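Local atomic coordinates of thioesterase domain-containing protein (Pyrococcus horikoshii, PDB entry 1IXL), a protein that is of uncharacterised function but adopts the hot-dog fold of the thioesterase superfamily and may hydrolyse acyl-CoA thioesters. Residues Q6-L11 / P66-G71; M60-E65 / A89-I94; K101-K106 / F119-L124. All coordinates share one frame; numbering follows the deposited sequence.

From the N terminus, the loop 6-11 comes first. Contact 1 sets it against residues 66-71, closing a long loop that contains the helix 48-63 and bringing it to the lead-in of strand 68-77, outermost in this chain. Contact 2 opens on the last turn of that helix, before contact 1 is complete, and ends on strand 86-97, so the two cross along the chain. Contact 3 follows both in series and closes a short loop, the hairpin of strands 100-109 and 112-123. All three reach one antiparallel sheet: Gly71 bonds Tyr120 between contacts 1 and 3, and Ile94 bonds Ile102 between contacts 2 and 3.

Contact 1: residues Q6-L11 / P66-G71; sequences QRTHKL and PTVVLG
The first torsion of Thr8 (chi1 -175°) turns OG1 anti to the backbone N, toward Pro66 O, while CG2 takes the crowded position between N and the carbonyl carbon and faces Val68. OG1 donates to Pro66 O at 2.9 Å. The hydroxyl comes from above the carbonyl plane, 44° out of it, rather than on a lone pair. The same oxygen accepts a hydrogen bond from its neighbour: His9 ND1 stands 2.9 Å from Thr8 OG1. At another point on the ring edge, His9 CE1 comes within 3.5 Å of Val68 O, so two points on that edge, ND1 and CE1, face Thr8 OG1 and Val68 O, both in the ring plane.

The methyl branch does the apolar work. Thr8 CG2 packs at 3.8 Å on Val68 CG1, the two side chains meeting at about a right angle; threonine suits the place because it has both a hydroxyl and a methyl. At the exposed side Pro66 puts CD over one face of the Arg7 guanidinium, near its margin, 3.7 Å from Arg7 NH2. Pro66 CA also sends a C-H toward Arg7 O (3.4 Å). A compact, rigid proline gives the flat cation an apolar surface, while Glu65 adds a long, weak ion pair at NH1.

Gln6 braces the loop: its NE2 donates to Thr8 O, nearly straight at 166°, and bonds Tyr57 OH of helix 48-63 as well. Chemically, the Thr8 hydroxyl works in both directions, giving its proton to Pro66 O and receiving one from His9, which fixes its rotation and ties the N-terminal loop to the residues leading into strand 68-77 through a buried hydroxyl.

Contact 2: residues M60-E65 / A89-I94; sequences MLAVNE and AKAKII
Ala62 meets Ala91 and Ile93 without any ring or side-chain amide, so the flat groups here are peptide units with methyls laid on them. Ala62 CB rests over one face of the peptide joining Ala91 to Lys92, 3.6 Å from Ala91 O. In return the Ile93 tip sits off the plane of the peptide joining Ala62 to Val63, with Ile93 CD1 3.4 Å from Ala62 O and Ile93 CG1 on the same side of that plane. At the edges no polar partner bonds across; the contact is one of packing.

Small size matters most in the middle. Ala62 CB and Ala91 CB touch at 3.9 Å, and their CA atoms are only 5.8 Å apart, a spacing that two short side chains allow. Ile93 is longer and reaches further along the helix end. Its CG1 is set beside the backbone N (chi1 -68°) and the chain is extended beyond it, which carries CD1 past Ala62 O to Val63. There Val63 CG2 and Ile93 CD1 lie 4.2 Å apart, the side chains crossing at about a right angle.

The helix stops just here. Asn64 N still bonds Met60 O at 2.8 Å, but Asn64 itself has a positive phi, a conformation that asparagine tolerates well. Its amide then fastens the N-terminal segment, bonding Arg7 N and Glu5 O. On the strand, Ala91 also abuts Val105 of the next strand, while the backbone of Lys92 pairs with Glu104.

A long helix wrapped by a curved antiparallel sheet is the hallmark of the hot-dog fold; here Ala62 and Val63 make that contact at the helix's C-terminal end.

Contact 3: residues K101-K106 / F119-L124; sequences KIVEVK and FYCYVL
Lys101, Ile102 and Val103 pair with Cys121, Tyr120 and Phe119 in an antiparallel beta hairpin, part of the curved sheet of the hot-dog fold.

Backbone hydrogen bonds hold it. Lys101 and Cys121 form one hydrogen-bonded pair, with Lys101 N to Cys121 O at 2.8 Å and Cys121 N returning to Lys101 O. Val103 and Phe119 form the other, Phe119 N reaching Val103 O at 2.7 Å and Val103 N donating back to Phe119 O. Between them Ile102 and Tyr120 are a non-hydrogen-bonded pair, where Ile102 CA makes a C-H contact to Phe119 O at 3.6 Å. The axes of the two short strands have N-to-C directions 141° apart, well short of exactly antiparallel, as in a twisted sheet.

Apolar packing covers both faces. On that of Val103, Phe119 and Cys121, toward helix 48-63, Val103 CG2 touches Cys121 SG at 3.8 Å; the compact thiol also meets Met60 of the helix. Beta-branched valines suit strands and make this part of the face apolar, and Phe119 packs on Ala55. On the other face Ile102 CG1 lies alongside Tyr120 CD2 at 4.1 Å, both side chains pointing the same way. Tyrosine suits this partly exposed position: its hydroxyl is hydrogen-bonded to Glu74, while its ring makes a cation-pi contact with Lys72.

Charged groups come third. Lys101 bends at chi2 (-74°) and chi4, bringing its NZ to 3.9 Å from Val123 CG2; Glu65 is a long, weak ion partner. Along the strand Lys106 forms a salt bridge with Glu104.

Around the Phe119 ring, Val103 O lies at the edge, near its plane, while Val105 CG2 comes obliquely to Phe119 CD1 at 3.6 Å.

Contact 1: residues Q6-L11 / P66-G71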
loop_
_atom_site.group_PDB
_atom_site.type_symbol
_atom_site.label_atom_id
_atom_site.label_comp_id
_atom_site.label_asym_id
_atom_site.label_seq_id
_atom_site.Cartn_x
_atom_site.Cartn_y
_atom_site.Cartn_z
ATOM N N GLN A 6 2.719 6.022 13.226
ATOM C CA GLN A 6 2.608 6.442 11.842
ATOM C C GLN A 6 3.058 7.894 11.722
ATOM O O GLN A 6 2.473 8.791 12.345
ATOM C CB GLN A 6 1.166 6.322 11.371
ATOM C CG GLN A 6 1.055 6.482 9.884
ATOM C CD GLN A 6 -0.293 6.087 9.360
ATOM O OE1 GLN A 6 -1.001 5.285 9.968
ATOM N NE2 GLN A 6 -0.653 6.626 8.206
ATOM N N ARG A 7 4.066 8.144 10.893
ATOM C CA ARG A 7 4.573 9.510 10.752
ATOM C C ARG A 7 4.226 10.220 9.439
ATOM O O ARG A 7 4.656 11.347 9.213
ATOM C CB ARG A 7 6.091 9.505 10.922
ATOM C CG ARG A 7 6.577 8.975 12.265
ATOM C CD ARG A 7 8.087 8.911 12.242
ATOM N NE ARG A 7 8.685 10.238 12.104
ATOM C CZ ARG A 7 9.873 10.466 11.548
ATOM N NH1 ARG A 7 10.590 9.452 11.072
ATOM N NH2 ARG A 7 10.345 11.704 11.466
ATOM N N THR A 8 3.442 9.573 8.584
ATOM C CA THR A 8 3.077 10.163 7.299
ATOM C C THR A 8 1.757 9.596 6.812
ATOM O O THR A 8 1.332 8.544 7.285
ATOM C CB THR A 8 4.154 9.855 6.215
ATOM O OG1 THR A 8 3.824 10.549 5.001
ATOM C CG2 THR A 8 4.203 8.339 5.917
ATOM N N HIS A 9 1.119 10.299 5.869
ATOM C CA HIS A 9 -0.133 9.847 5.281
ATOM C C HIS A 9 -1.161 9.531 6.363
ATOM O O HIS A 9 -1.934 8.584 6.222
ATOM C CB HIS A 9 0.121 8.581 4.439
ATOM C CG HIS A 9 0.769 8.844 3.111
ATOM N ND1 HIS A 9 1.989 9.482 2.983
ATOM C CD2 HIS A 9 0.343 8.593 1.848
ATOM C CE1 HIS A 9 2.282 9.621 1.701
ATOM N NE2 HIS A 9 1.300 9.090 0.990
ATOM N N LYS A 10 -1.194 10.349 7.413
ATOM C CA LYS A 10 -2.084 10.118 8.554
ATOM C C LYS A 10 -3.591 10.195 8.351
ATOM O O LYS A 10 -4.342 9.552 9.078
ATOM C CB LYS A 10 -1.700 11.062 9.708
ATOM C CG LYS A 10 -0.307 10.865 10.252
ATOM C CD LYS A 10 0.034 12.000 11.226
ATOM C CE LYS A 10 1.399 11.836 11.841
ATOM N NZ LYS A 10 1.744 13.013 12.715
ATOM N N LEU A 11 -4.052 10.968 7.377
ATOM C CA LEU A 11 -5.484 11.101 7.179
ATOM C C LEU A 11 -6.049 10.196 6.088
ATOM O O LEU A 11 -7.201 10.324 5.704
ATOM C CB LEU A 11 -5.813 12.560 6.870
ATOM C CG LEU A 11 -5.296 13.596 7.888
ATOM C CD1 LEU A 11 -5.777 14.987 7.474
ATOM C CD2 LEU A 11 -5.807 13.254 9.301
ATOM N N PRO A 66 7.778 11.488 7.057
ATOM C CA PRO A 66 6.771 12.519 6.765
ATOM C C PRO A 66 6.575 12.947 5.305
ATOM O O PRO A 66 5.443 12.957 4.789
ATOM C CB PRO A 66 7.214 13.689 7.639
ATOM C CG PRO A 66 7.797 12.981 8.859
ATOM C CD PRO A 66 8.589 11.851 8.239
ATOM N N THR A 67 7.678 13.294 4.650
ATOM C CA THR A 67 7.661 13.752 3.269
ATOM C C THR A 67 7.716 12.665 2.180
ATOM O O THR A 67 7.904 12.994 1.000
ATOM C CB THR A 67 8.849 14.700 3.020
ATOM O OG1 THR A 67 10.075 13.992 3.257
ATOM C CG2 THR A 67 8.774 15.903 3.953
ATOM N N VAL A 68 7.554 11.393 2.536
ATOM C CA VAL A 68 7.659 10.348 1.504
ATOM C C VAL A 68 6.569 10.484 0.426
ATOM O O VAL A 68 5.443 10.890 0.712
ATOM C CB VAL A 68 7.614 8.923 2.137
ATOM C CG1 VAL A 68 6.241 8.669 2.754
ATOM C CG2 VAL A 68 7.960 7.857 1.069
ATOM N N VAL A 69 6.924 10.193 -0.823
ATOM C CA VAL A 69 5.964 10.261 -1.923
ATOM C C VAL A 69 6.235 9.128 -2.910
ATOM O O VAL A 69 7.332 8.582 -2.958
ATOM C CB VAL A 69 6.025 11.632 -2.671
ATOM C CG1 VAL A 69 7.344 11.790 -3.411
ATOM C CG2 VAL A 69 4.880 11.731 -3.641
ATOM N N LEU A 70 5.241 8.745 -3.699
ATOM C CA LEU A 70 5.496 7.664 -4.655
ATOM C C LEU A 70 5.875 8.276 -6.008
ATOM O O LEU A 70 5.138 9.104 -6.560
ATOM C CB LEU A 70 4.261 6.768 -4.795
ATOM C CG LEU A 70 4.408 5.615 -5.792
ATOM C CD1 LEU A 70 5.589 4.708 -5.384
ATOM C CD2 LEU A 70 3.061 4.808 -5.834
ATOM N N GLY A 71 7.024 7.877 -6.538
ATOM C CA GLY A 71 7.465 8.433 -7.816
ATOM C C GLY A 71 7.127 7.559 -9.007
ATOM O O GLY A 71 6.705 8.045 -10.066
#

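Contact 2: residues M60-E65 / A89-I94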
loop_
_atom_site.group_PDB
_atom_site.type_symbol
_atom_site.label_atom_id
_atom_site.label_comp_id
_atom_site.label_asym_id
_atom_site.label_seq_id
_atom_site.Cartn_x
_atom_site.Cartn_y
_atom_site.Cartn_z
HETATM N N MSE A 60 4.213 3.494 1.403
HETATM C CA MSE A 60 4.500 4.752 2.073
HETATM C C MSE A 60 4.785 4.484 3.556
HETATM O O MSE A 60 5.619 5.162 4.165
HETATM C CB MSE A 60 3.317 5.728 1.955
HETATM C CG MSE A 60 2.924 6.148 0.524
HETATM SE SE MSE A 60 4.187 7.096 -0.374
HETATM C CE MSE A 60 5.146 5.899 -0.879
ATOM N N LEU A 61 4.096 3.509 4.153
ATOM C CA LEU A 61 4.332 3.217 5.577
ATOM C C LEU A 61 5.558 2.363 5.818
ATOM O O LEU A 61 6.091 2.351 6.927
ATOM C CB LEU A 61 3.097 2.581 6.244
ATOM C CG LEU A 61 1.876 3.515 6.226
ATOM C CD1 LEU A 61 0.719 2.933 7.042
ATOM C CD2 LEU A 61 2.266 4.864 6.776
ATOM N N ALA A 62 6.016 1.642 4.801
ATOM C CA ALA A 62 7.226 0.860 4.971
ATOM C C ALA A 62 8.391 1.863 5.081
ATOM O O ALA A 62 9.408 1.571 5.710
ATOM C CB ALA A 62 7.431 -0.090 3.799
ATOM N N VAL A 63 8.245 3.044 4.478
ATOM C CA VAL A 63 9.305 4.063 4.576
ATOM C C VAL A 63 9.001 4.906 5.804
ATOM O O VAL A 63 9.888 5.219 6.590
ATOM C CB VAL A 63 9.360 4.945 3.321
ATOM C CG1 VAL A 63 10.431 6.044 3.493
ATOM C CG2 VAL A 63 9.676 4.063 2.096
ATOM N N ASN A 64 7.737 5.290 5.939
ATOM C CA ASN A 64 7.246 6.028 7.094
ATOM C C ASN A 64 8.044 7.270 7.467
ATOM O O ASN A 64 8.427 7.459 8.620
ATOM C CB ASN A 64 7.168 5.077 8.298
ATOM C CG ASN A 64 6.354 5.651 9.448
ATOM O OD1 ASN A 64 5.376 6.366 9.234
ATOM N ND2 ASN A 64 6.751 5.326 10.685
ATOM N N GLU A 65 8.265 8.121 6.478
ATOM C CA GLU A 65 8.981 9.370 6.658
ATOM C C GLU A 65 7.926 10.402 6.279
ATOM O O GLU A 65 7.235 10.228 5.284
ATOM C CB GLU A 65 10.160 9.409 5.693
ATOM C CG GLU A 65 11.346 10.117 6.231
ATOM C CD GLU A 65 12.289 9.191 6.962
ATOM O OE1 GLU A 65 13.100 8.519 6.280
ATOM O OE2 GLU A 65 12.213 9.132 8.211
ATOM N N ALA A 89 -1.986 -5.865 2.440
ATOM C CA ALA A 89 -0.788 -5.526 1.700
ATOM C C ALA A 89 0.407 -5.578 2.660
ATOM O O ALA A 89 0.337 -5.027 3.754
ATOM C CB ALA A 89 -0.935 -4.129 1.114
ATOM N N LYS A 90 1.473 -6.262 2.243
ATOM C CA LYS A 90 2.708 -6.379 3.007
ATOM C C LYS A 90 3.829 -5.713 2.200
ATOM O O LYS A 90 4.181 -6.165 1.118
ATOM C CB LYS A 90 3.010 -7.857 3.292
ATOM C CG LYS A 90 1.870 -8.501 4.105
ATOM C CD LYS A 90 2.149 -9.931 4.551
ATOM C CE LYS A 90 0.860 -10.537 5.126
ATOM N NZ LYS A 90 1.082 -11.956 5.538
ATOM N N ALA A 91 4.371 -4.628 2.748
ATOM C CA ALA A 91 5.408 -3.821 2.092
ATOM C C ALA A 91 6.758 -3.835 2.809
ATOM O O ALA A 91 6.818 -3.623 4.009
ATOM C CB ALA A 91 4.917 -2.379 1.982
ATOM N N LYS A 92 7.839 -4.086 2.071
ATOM C CA LYS A 92 9.176 -4.090 2.676
ATOM C C LYS A 92 10.179 -3.313 1.824
ATOM O O LYS A 92 10.186 -3.435 0.605
ATOM C CB LYS A 92 9.690 -5.519 2.868
ATOM C CG LYS A 92 11.106 -5.555 3.498
ATOM C CD LYS A 92 11.547 -6.950 3.886
ATOM C CE LYS A 92 11.758 -7.852 2.684
ATOM N NZ LYS A 92 12.453 -9.124 3.097
ATOM N N ILE A 93 10.998 -2.480 2.463
ATOM C CA ILE A 93 12.011 -1.743 1.731
ATOM C C ILE A 93 13.022 -2.805 1.307
ATOM O O ILE A 93 13.545 -3.527 2.150
ATOM C CB ILE A 93 12.711 -0.706 2.618
ATOM C CG1 ILE A 93 11.725 0.402 3.000
ATOM C CG2 ILE A 93 13.901 -0.107 1.876
ATOM C CD1 ILE A 93 12.324 1.448 3.937
ATOM N N ILE A 94 13.262 -2.941 0.005
ATOM C CA ILE A 94 14.214 -3.949 -0.454
ATOM C C ILE A 94 15.537 -3.339 -0.909
ATOM O O ILE A 94 16.525 -4.057 -1.101
ATOM C CB ILE A 94 13.646 -4.840 -1.596
ATOM C CG1 ILE A 94 13.182 -3.976 -2.777
ATOM C CG2 ILE A 94 12.512 -5.720 -1.059
ATOM C CD1 ILE A 94 12.924 -4.794 -4.048
#

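Contact 3: residues K101-K106 / F119-L124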
loop_
_atom_site.group_PDB
_atom_site.type_symbol
_atom_site.label_atom_id
_atom_site.label_comp_id
_atom_site.label_asym_id
_atom_site.label_seq_id
_atom_site.Cartn_x
_atom_site.Cartn_y
_atom_site.Cartn_z
ATOM N N LYS A 101 13.937 5.013 -2.034
ATOM C CA LYS A 101 13.717 3.705 -1.444
ATOM C C LYS A 101 12.929 2.814 -2.410
ATOM O O LYS A 101 11.937 3.248 -2.978
ATOM C CB LYS A 101 12.915 3.868 -0.155
ATOM C CG LYS A 101 13.432 4.974 0.768
ATOM C CD LYS A 101 14.711 4.546 1.469
ATOM C CE LYS A 101 15.175 5.578 2.498
ATOM N NZ LYS A 101 14.113 5.944 3.473
ATOM N N ILE A 102 13.384 1.586 -2.617
ATOM C CA ILE A 102 12.657 0.663 -3.489
ATOM C C ILE A 102 11.905 -0.268 -2.535
ATOM O O ILE A 102 12.503 -0.926 -1.690
ATOM C CB ILE A 102 13.607 -0.139 -4.393
ATOM C CG1 ILE A 102 14.340 0.812 -5.340
ATOM C CG2 ILE A 102 12.822 -1.149 -5.218
ATOM C CD1 ILE A 102 15.429 0.125 -6.193
ATOM N N VAL A 103 10.586 -0.299 -2.654
ATOM C CA VAL A 103 9.773 -1.108 -1.756
ATOM C C VAL A 103 9.018 -2.159 -2.546
ATOM O O VAL A 103 8.412 -1.850 -3.564
ATOM C CB VAL A 103 8.763 -0.213 -1.032
ATOM C CG1 VAL A 103 7.900 -1.035 -0.088
ATOM C CG2 VAL A 103 9.517 0.892 -0.286
ATOM N N GLU A 104 9.073 -3.401 -2.094
ATOM C CA GLU A 104 8.345 -4.453 -2.779
ATOM C C GLU A 104 7.049 -4.615 -1.995
ATOM O O GLU A 104 7.048 -4.549 -0.764
ATOM C CB GLU A 104 9.139 -5.764 -2.765
ATOM C CG GLU A 104 8.381 -6.934 -3.383
ATOM C CD GLU A 104 9.249 -8.167 -3.557
ATOM O OE1 GLU A 104 9.945 -8.539 -2.582
ATOM O OE2 GLU A 104 9.232 -8.758 -4.664
ATOM N N VAL A 105 5.938 -4.793 -2.693
ATOM C CA VAL A 105 4.671 -4.962 -2.001
ATOM C C VAL A 105 3.913 -6.120 -2.630
ATOM O O VAL A 105 3.913 -6.304 -3.852
ATOM C CB VAL A 105 3.761 -3.691 -2.102
ATOM C CG1 VAL A 105 2.491 -3.914 -1.323
ATOM C CG2 VAL A 105 4.475 -2.458 -1.567
ATOM N N LYS A 106 3.286 -6.914 -1.782
ATOM C CA LYS A 106 2.484 -8.020 -2.255
ATOM C C LYS A 106 1.173 -7.870 -1.514
ATOM O O LYS A 106 1.164 -7.620 -0.306
ATOM C CB LYS A 106 3.153 -9.366 -1.928
ATOM C CG LYS A 106 4.205 -9.764 -2.949
ATOM C CD LYS A 106 4.496 -11.253 -2.899
ATOM C CE LYS A 106 5.820 -11.539 -2.233
ATOM N NZ LYS A 106 6.921 -10.970 -3.057
ATOM N N PHE A 119 7.639 -0.424 -5.738
ATOM C CA PHE A 119 7.280 0.981 -5.588
ATOM C C PHE A 119 8.552 1.788 -5.294
ATOM O O PHE A 119 9.274 1.502 -4.333
ATOM C CB PHE A 119 6.255 1.132 -4.457
ATOM C CG PHE A 119 4.930 0.470 -4.758
ATOM C CD1 PHE A 119 4.831 -0.916 -4.831
ATOM C CD2 PHE A 119 3.809 1.238 -5.054
ATOM C CE1 PHE A 119 3.616 -1.531 -5.207
ATOM C CE2 PHE A 119 2.605 0.641 -5.424
ATOM C CZ PHE A 119 2.508 -0.735 -5.503
ATOM N N TYR A 120 8.820 2.778 -6.144
ATOM C CA TYR A 120 10.001 3.636 -6.029
ATOM C C TYR A 120 9.556 4.899 -5.320
ATOM O O TYR A 120 8.858 5.749 -5.895
ATOM C CB TYR A 120 10.574 3.933 -7.427
ATOM C CG TYR A 120 10.910 2.676 -8.202
ATOM C CD1 TYR A 120 9.904 1.812 -8.624
ATOM C CD2 TYR A 120 12.238 2.330 -8.482
ATOM C CE1 TYR A 120 10.200 0.638 -9.300
ATOM C CE2 TYR A 120 12.544 1.156 -9.155
ATOM C CZ TYR A 120 11.519 0.315 -9.560
ATOM O OH TYR A 120 11.788 -0.858 -10.216
ATOM N N CYS A 121 9.973 4.995 -4.060
ATOM C CA CYS A 121 9.601 6.071 -3.161
ATOM C C CYS A 121 10.727 7.075 -2.888
ATOM O O CYS A 121 11.911 6.712 -2.855
ATOM C CB CYS A 121 9.131 5.460 -1.831
ATOM S SG CYS A 121 8.068 3.966 -2.023
ATOM N N TYR A 122 10.333 8.332 -2.680
ATOM C CA TYR A 122 11.294 9.402 -2.426
ATOM C C TYR A 122 10.980 10.180 -1.173
ATOM O O TYR A 122 9.860 10.645 -0.995
ATOM C CB TYR A 122 11.292 10.394 -3.593
ATOM C CG TYR A 122 11.840 9.813 -4.862
ATOM C CD1 TYR A 122 13.220 9.789 -5.101
ATOM C CD2 TYR A 122 10.991 9.253 -5.808
ATOM C CE1 TYR A 122 13.741 9.218 -6.263
ATOM C CE2 TYR A 122 11.489 8.677 -6.966
ATOM C CZ TYR A 122 12.863 8.660 -7.191
ATOM O OH TYR A 122 13.350 8.052 -8.316
ATOM N N VAL A 123 11.981 10.339 -0.320
ATOM C CA VAL A 123 11.817 11.127 0.882
ATOM C C VAL A 123 12.341 12.508 0.480
ATOM O O VAL A 123 13.533 12.675 0.181
ATOM C CB VAL A 123 12.648 10.530 2.023
ATOM C CG1 VAL A 123 12.531 11.392 3.265
ATOM C CG2 VAL A 123 12.161 9.104 2.307
ATOM N N LEU A 124 11.443 13.481 0.457
ATOM C CA LEU A 124 11.772 14.841 0.035
ATOM C C LEU A 124 12.238 15.742 1.166
ATOM O O LEU A 124 11.934 15.495 2.332
ATOM C CB LEU A 124 10.544 15.471 -0.636
ATOM C CG LEU A 124 9.811 14.561 -1.637
ATOM C CD1 LEU A 124 8.518 15.213 -2.124
ATOM C CD2 LEU A 124 10.715 14.263 -2.814
#